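Local coordinates for protein serpin-ZX (Arabidopsis thaliana, PDB 3LE2) that inhibits target proteases, among them metacaspase-9 and RD21A, by offering its reactive centre loop for cleavage and trapping the enzyme in a covalent complex, at residues V42-I47 and L60-F65; F236-Y241 and A331-N336. All coordinates share one frame; numbering follows the deposited sequence.

Interaction 1: V42-I47 and L60-F65; sequences VVLSII and LSFLKF
Leu44 and Leu63 face one another where two helices pack, and each gives up nearly 60 Å² to the opposite segment. The branch that does the touching is CD1 of Leu63, which lies 3.8 Å from Leu44 CB and 3.8 Å from the backbone N of Ser45; it therefore rests against the root of the Leu44 side chain and the adjoining helix backbone. Ser45 OG borders the same methyl, at 3.8 Å from Leu63 CD1, but its polar need is met within its own helix by a hydrogen bond to Asn41 O. Leu44 runs on past Leu63 towards Phe62, whose CG is anti to the backbone N (chi1 -179°), swinging the ring out to meet it: Leu44 CD1 comes to 3.7 Å from Phe62 CE2, at a slant. Leu63 CD2 lies at the edge of that ring, in its plane. No hydrogen bond crosses, and the nearest CA atoms, those of Ser45 and Leu63, are 7.9 Å apart, so apolar side chains bridge the separation. Helix 37-49 thus lies between the C-terminal end of helix 54-63 and strand 167-176 of the central serpin sheet A, packing Val43, Ile46 and Ile47 on Phe169 of that strand.

Interaction 2: F236-Y241 and A331-N336; sequences FSMYFY and ACIEVN. With ACT (acetate ion), chain C.
Met238, with 55 Å² buried by the contact, reaches from strand 236-243 to two residues of strand 326-335, Val335 (40 Å²) and Ile333 (24 Å²). Met238 CE meets Ile333 CD1 tip to tip at 3.6 Å, and Met238 SD lies 3.7 Å from Val335 CG2, the two side chains passing at a slant. Met238 is extended through its first two torsions (chi1 174°, chi2 179°), which carries the sulfur well away from its strand, and the bend at chi3, -78°, then turns CE towards Ile333. Both partners sit on one side of strand 326-335, two residues apart, while the intervening Glu334 has its CB directed away. Beside it in the same sheet, strand 277-289 sets Phe284 and Phe282 against Ile333 and Val335. On strand 236-243, Tyr239 is turned elsewhere: its OH hydrogen-bonds Asn377 OD1, and an acetate, probably from the crystallisation liquor, has OXT 3.2 Å from Tyr239 CE1, near the ring plane. The contact packs a strand of serpin sheet A against one of sheet B. The closest CA atoms, of Met238 and Val335, are 9.8 Å apart and no hydrogen bond crosses, so this buried join rests on dispersion between methyl groups and a polarisable sulfur.

From the N terminus, interaction 1 comes first: 42-47 and 60-65 close a short loop of 12 residues, eight of them helical, so it is a local helix-to-helix contact. Interaction 2 opens only after that loop has closed and brings 236-241 to 331-336 across 89 intervening residues of helix, strand and loop. The two are in series, neither nested nor crossed. The centres of interactions 1 and 2 lie 25 Å apart, and the two do not touch. An indirect connection runs through strand 167-176, whose Phe169 packs on helix 37-49 and which pairs in parallel with strand 326-335. Interaction 1 joins the neighbouring helices 37-49 and 54-63; interaction 2 joins sheet A to sheet B.

Interaction 1: V42-I47 and L60-F65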
loop_
_atom_site.group_PDB
_atom_site.type_symbol
_atom_site.label_atom_id
_atom_site.label_comp_id
_atom_site.label_asym_id
_atom_site.label_seq_id
_atom_site.Cartn_x
_atom_site.Cartn_y
_atom_site.Cartn_z
ATOM N N VAL A 42 -5.778 -6.479 5.963
ATOM C CA VAL A 42 -6.137 -7.886 5.742
ATOM C C VAL A 42 -5.536 -8.805 6.821
ATOM O O VAL A 42 -6.203 -9.706 7.320
ATOM C CB VAL A 42 -5.680 -8.380 4.367
ATOM C CG1 VAL A 42 -5.627 -9.908 4.344
ATOM C CG2 VAL A 42 -6.589 -7.847 3.266
ATOM N N VAL A 43 -4.279 -8.568 7.182
ATOM C CA VAL A 43 -3.663 -9.317 8.275
ATOM C C VAL A 43 -4.356 -9.057 9.621
ATOM O O VAL A 43 -4.669 -9.997 10.364
ATOM C CB VAL A 43 -2.157 -9.007 8.414
ATOM C CG1 VAL A 43 -1.577 -9.784 9.578
ATOM C CG2 VAL A 43 -1.427 -9.364 7.137
ATOM N N LEU A 44 -4.584 -7.780 9.930
ATOM C CA LEU A 44 -5.242 -7.397 11.179
ATOM C C LEU A 44 -6.657 -7.983 11.279
ATOM O O LEU A 44 -7.088 -8.377 12.363
ATOM C CB LEU A 44 -5.247 -5.878 11.363
ATOM C CG LEU A 44 -3.858 -5.250 11.521
ATOM C CD1 LEU A 44 -3.931 -3.729 11.497
ATOM C CD2 LEU A 44 -3.172 -5.728 12.807
ATOM N N SER A 45 -7.357 -8.066 10.147
ATOM C CA SER A 45 -8.662 -8.743 10.094
ATOM C C SER A 45 -8.544 -10.243 10.423
ATOM O O SER A 45 -9.367 -10.795 11.151
ATOM C CB SER A 45 -9.312 -8.567 8.722
ATOM O OG SER A 45 -9.512 -7.197 8.415
ATOM N N ILE A 46 -7.521 -10.895 9.878
ATOM C CA ILE A 46 -7.225 -12.281 10.216
ATOM C C ILE A 46 -6.945 -12.461 11.715
ATOM O O ILE A 46 -7.413 -13.405 12.339
ATOM C CB ILE A 46 -6.046 -12.800 9.379
ATOM C CG1 ILE A 46 -6.466 -12.887 7.908
ATOM C CG2 ILE A 46 -5.601 -14.159 9.877
ATOM C CD1 ILE A 46 -5.339 -13.198 6.962
ATOM N N ILE A 47 -6.201 -11.532 12.297
ATOM C CA ILE A 47 -5.880 -11.602 13.715
ATOM C C ILE A 47 -7.104 -11.356 14.590
ATOM O O ILE A 47 -7.298 -12.010 15.616
ATOM C CB ILE A 47 -4.803 -10.576 14.082
ATOM C CG1 ILE A 47 -3.505 -10.896 13.344
ATOM C CG2 ILE A 47 -4.598 -10.536 15.591
ATOM C CD1 ILE A 47 -2.472 -9.795 13.426
ATOM N N LEU A 60 -10.909 -4.199 16.182
ATOM C CA LEU A 60 -12.159 -3.782 15.552
ATOM C C LEU A 60 -12.238 -2.262 15.426
ATOM O O LEU A 60 -12.649 -1.739 14.390
ATOM C CB LEU A 60 -13.370 -4.299 16.336
ATOM C CG LEU A 60 -13.737 -5.763 16.127
ATOM C CD1 LEU A 60 -14.949 -6.131 16.966
ATOM C CD2 LEU A 60 -14.003 -6.011 14.657
ATOM N N SER A 61 -11.848 -1.558 16.484
ATOM C CA SER A 61 -11.913 -0.102 16.491
ATOM C C SER A 61 -10.816 0.498 15.621
ATOM O O SER A 61 -10.994 1.566 15.036
ATOM C CB SER A 61 -11.829 0.444 17.920
ATOM O OG SER A 61 -12.933 -0.009 18.692
ATOM N N PHE A 62 -9.685 -0.196 15.523
ATOM C CA PHE A 62 -8.592 0.284 14.691
ATOM C C PHE A 62 -8.982 0.221 13.220
ATOM O O PHE A 62 -8.569 1.055 12.413
ATOM C CB PHE A 62 -7.329 -0.540 14.938
ATOM C CG PHE A 62 -6.140 -0.082 14.138
ATOM C CD1 PHE A 62 -5.275 0.881 14.642
ATOM C CD2 PHE A 62 -5.883 -0.615 12.881
ATOM C CE1 PHE A 62 -4.168 1.307 13.905
ATOM C CE2 PHE A 62 -4.779 -0.199 12.137
ATOM C CZ PHE A 62 -3.923 0.766 12.651
ATOM N N LEU A 63 -9.796 -0.772 12.886
ATOM C CA LEU A 63 -10.100 -1.077 11.499
ATOM C C LEU A 63 -11.416 -0.476 11.038
ATOM O O LEU A 63 -11.755 -0.567 9.856
ATOM C CB LEU A 63 -10.108 -2.596 11.300
ATOM C CG LEU A 63 -8.735 -3.268 11.344
ATOM C CD1 LEU A 63 -8.879 -4.791 11.278
ATOM C CD2 LEU A 63 -7.848 -2.723 10.214
ATOM N N LYS A 64 -12.162 0.106 11.984
ATOM C CA LYS A 64 -13.387 0.890 11.714
ATOM C C LYS A 64 -14.573 0.043 11.275
ATOM O O LYS A 64 -15.364 0.458 10.431
ATOM C CB LYS A 64 -13.136 1.999 10.679
ATOM C CG LYS A 64 -11.876 2.838 10.928
ATOM C CD LYS A 64 -11.890 3.502 12.306
ATOM C CE LYS A 64 -10.573 4.237 12.552
ATOM N NZ LYS A 64 -10.431 4.781 13.926
ATOM N N PHE A 65 -14.679 -1.152 11.838
ATOM C CA PHE A 65 -15.812 -2.027 11.574
ATOM C C PHE A 65 -16.249 -2.564 12.913
ATOM O O PHE A 65 -15.431 -2.693 13.823
ATOM C CB PHE A 65 -15.418 -3.186 10.649
ATOM C CG PHE A 65 -15.273 -2.796 9.201
ATOM C CD1 PHE A 65 -16.350 -2.900 8.325
ATOM C CD2 PHE A 65 -14.067 -2.330 8.713
ATOM C CE1 PHE A 65 -16.222 -2.546 6.982
ATOM C CE2 PHE A 65 -13.937 -1.979 7.372
ATOM C CZ PHE A 65 -15.014 -2.084 6.509
#

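Interaction 2: F236-Y241 and A331-N336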
loop_
_atom_site.group_PDB
_atom_site.type_symbol
_atom_site.label_atom_id
_atom_site.label_comp_id
_atom_site.label_asym_id
_atom_site.label_seq_id
_atom_site.Cartn_x
_atom_site.Cartn_y
_atom_site.Cartn_z
ATOM N N PHE A 236 -7.689 1.995 -11.476
ATOM C CA PHE A 236 -6.572 2.333 -10.608
ATOM C C PHE A 236 -5.952 3.634 -11.067
ATOM O O PHE A 236 -5.929 3.928 -12.257
ATOM C CB PHE A 236 -5.512 1.234 -10.651
ATOM C CG PHE A 236 -5.992 -0.102 -10.163
ATOM C CD1 PHE A 236 -6.403 -1.076 -11.060
ATOM C CD2 PHE A 236 -6.018 -0.388 -8.808
ATOM C CE1 PHE A 236 -6.841 -2.306 -10.615
ATOM C CE2 PHE A 236 -6.444 -1.628 -8.349
ATOM C CZ PHE A 236 -6.855 -2.588 -9.252
ATOM N N SER A 237 -5.456 4.415 -10.118
ATOM C CA SER A 237 -4.654 5.597 -10.428
ATOM C C SER A 237 -3.539 5.749 -9.398
ATOM O O SER A 237 -3.601 5.191 -8.296
ATOM C CB SER A 237 -5.516 6.864 -10.435
ATOM O OG SER A 237 -6.636 6.700 -11.277
ATOM N N MET A 238 -2.520 6.508 -9.763
ATOM C CA MET A 238 -1.475 6.865 -8.817
ATOM C C MET A 238 -1.554 8.361 -8.610
ATOM O O MET A 238 -1.703 9.129 -9.561
ATOM C CB MET A 238 -0.070 6.442 -9.308
ATOM C CG MET A 238 1.082 6.927 -8.403
ATOM S SD MET A 238 2.732 6.426 -8.941
ATOM C CE MET A 238 2.756 4.721 -8.374
ATOM N N TYR A 239 -1.481 8.770 -7.355
ATOM C CA TYR A 239 -1.550 10.172 -7.027
ATOM C C TYR A 239 -0.231 10.622 -6.432
ATOM O O TYR A 239 0.399 9.889 -5.643
ATOM C CB TYR A 239 -2.720 10.435 -6.068
ATOM C CG TYR A 239 -4.057 10.151 -6.721
ATOM C CD1 TYR A 239 -4.636 11.064 -7.598
ATOM C CD2 TYR A 239 -4.713 8.954 -6.492
ATOM C CE1 TYR A 239 -5.842 10.786 -8.227
ATOM C CE2 TYR A 239 -5.912 8.677 -7.094
ATOM C CZ TYR A 239 -6.480 9.591 -7.960
ATOM O OH TYR A 239 -7.682 9.276 -8.543
ATOM N N PHE A 240 0.186 11.820 -6.841
ATOM C CA PHE A 240 1.420 12.440 -6.371
ATOM C C PHE A 240 1.053 13.685 -5.587
ATOM O O PHE A 240 0.346 14.546 -6.103
ATOM C CB PHE A 240 2.306 12.843 -7.550
ATOM C CG PHE A 240 2.721 11.693 -8.425
ATOM C CD1 PHE A 240 4.032 11.258 -8.438
ATOM C CD2 PHE A 240 1.796 11.053 -9.240
ATOM C CE1 PHE A 240 4.422 10.206 -9.239
ATOM C CE2 PHE A 240 2.178 9.999 -10.043
ATOM C CZ PHE A 240 3.493 9.575 -10.041
ATOM N N TYR A 241 1.524 13.759 -4.343
ATOM C CA TYR A 241 1.273 14.902 -3.487
ATOM C C TYR A 241 2.573 15.650 -3.280
ATOM O O TYR A 241 3.456 15.197 -2.545
ATOM C CB TYR A 241 0.661 14.472 -2.152
ATOM C CG TYR A 241 -0.558 13.599 -2.330
ATOM C CD1 TYR A 241 -1.854 14.103 -2.129
ATOM C CD2 TYR A 241 -0.422 12.269 -2.710
ATOM C CE1 TYR A 241 -2.980 13.286 -2.304
ATOM C CE2 TYR A 241 -1.527 11.449 -2.885
ATOM C CZ TYR A 241 -2.798 11.952 -2.685
ATOM O OH TYR A 241 -3.865 11.105 -2.873
ATOM N N ALA A 331 6.375 -4.886 -0.335
ATOM C CA ALA A 331 5.730 -4.230 -1.440
ATOM C C ALA A 331 6.805 -3.695 -2.374
ATOM O O ALA A 331 7.945 -3.477 -1.963
ATOM C CB ALA A 331 4.886 -3.085 -0.913
ATOM N N CYS A 332 6.454 -3.476 -3.634
ATOM C CA CYS A 332 7.376 -2.805 -4.549
ATOM C C CYS A 332 6.594 -1.884 -5.482
ATOM O O CYS A 332 5.397 -2.068 -5.688
ATOM C CB CYS A 332 8.177 -3.816 -5.366
ATOM S SG CYS A 332 7.133 -4.724 -6.491
ATOM N N ILE A 333 7.279 -0.893 -6.038
ATOM C CA ILE A 333 6.638 0.093 -6.892
ATOM C C ILE A 333 7.594 0.494 -7.993
ATOM O O ILE A 333 8.816 0.353 -7.866
ATOM C CB ILE A 333 6.147 1.337 -6.111
ATOM C CG1 ILE A 333 5.201 2.178 -6.978
ATOM C CG2 ILE A 333 7.325 2.167 -5.613
ATOM C CD1 ILE A 333 3.910 1.463 -7.373
ATOM N N GLU A 334 7.031 0.960 -9.096
ATOM C CA GLU A 334 7.843 1.392 -10.217
ATOM C C GLU A 334 7.111 2.433 -11.027
ATOM O O GLU A 334 5.906 2.315 -11.271
ATOM C CB GLU A 334 8.191 0.214 -11.109
ATOM C CG GLU A 334 8.773 0.642 -12.433
ATOM C CD GLU A 334 9.220 -0.537 -13.273
ATOM O OE1 GLU A 334 8.656 -1.644 -13.107
ATOM O OE2 GLU A 334 10.138 -0.351 -14.100
ATOM N N VAL A 335 7.847 3.454 -11.439
ATOM C CA VAL A 335 7.314 4.466 -12.331
ATOM C C VAL A 335 8.234 4.650 -13.539
ATOM O O VAL A 335 9.400 5.022 -13.396
ATOM C CB VAL A 335 7.109 5.813 -11.597
ATOM C CG1 VAL A 335 6.929 6.943 -12.591
ATOM C CG2 VAL A 335 5.919 5.726 -10.659
ATOM N N ASN A 336 7.701 4.368 -14.727
ATOM C CA ASN A 336 8.424 4.629 -15.970
ATOM C C ASN A 336 7.477 5.146 -17.065
ATOM O O ASN A 336 6.339 5.559 -16.773
ATOM C CB ASN A 336 9.235 3.394 -16.419
ATOM C CG ASN A 336 8.357 2.191 -16.723
ATOM O OD1 ASN A 336 7.259 2.330 -17.251
ATOM N ND2 ASN A 336 8.845 1.000 -16.401
HETATM C C ACT C . -7.898 10.829 -11.555
HETATM O O ACT C . -7.137 9.910 -11.971
HETATM O OXT ACT C . -7.362 11.744 -10.881
HETATM C CH3 ACT C . -9.371 10.843 -11.852
#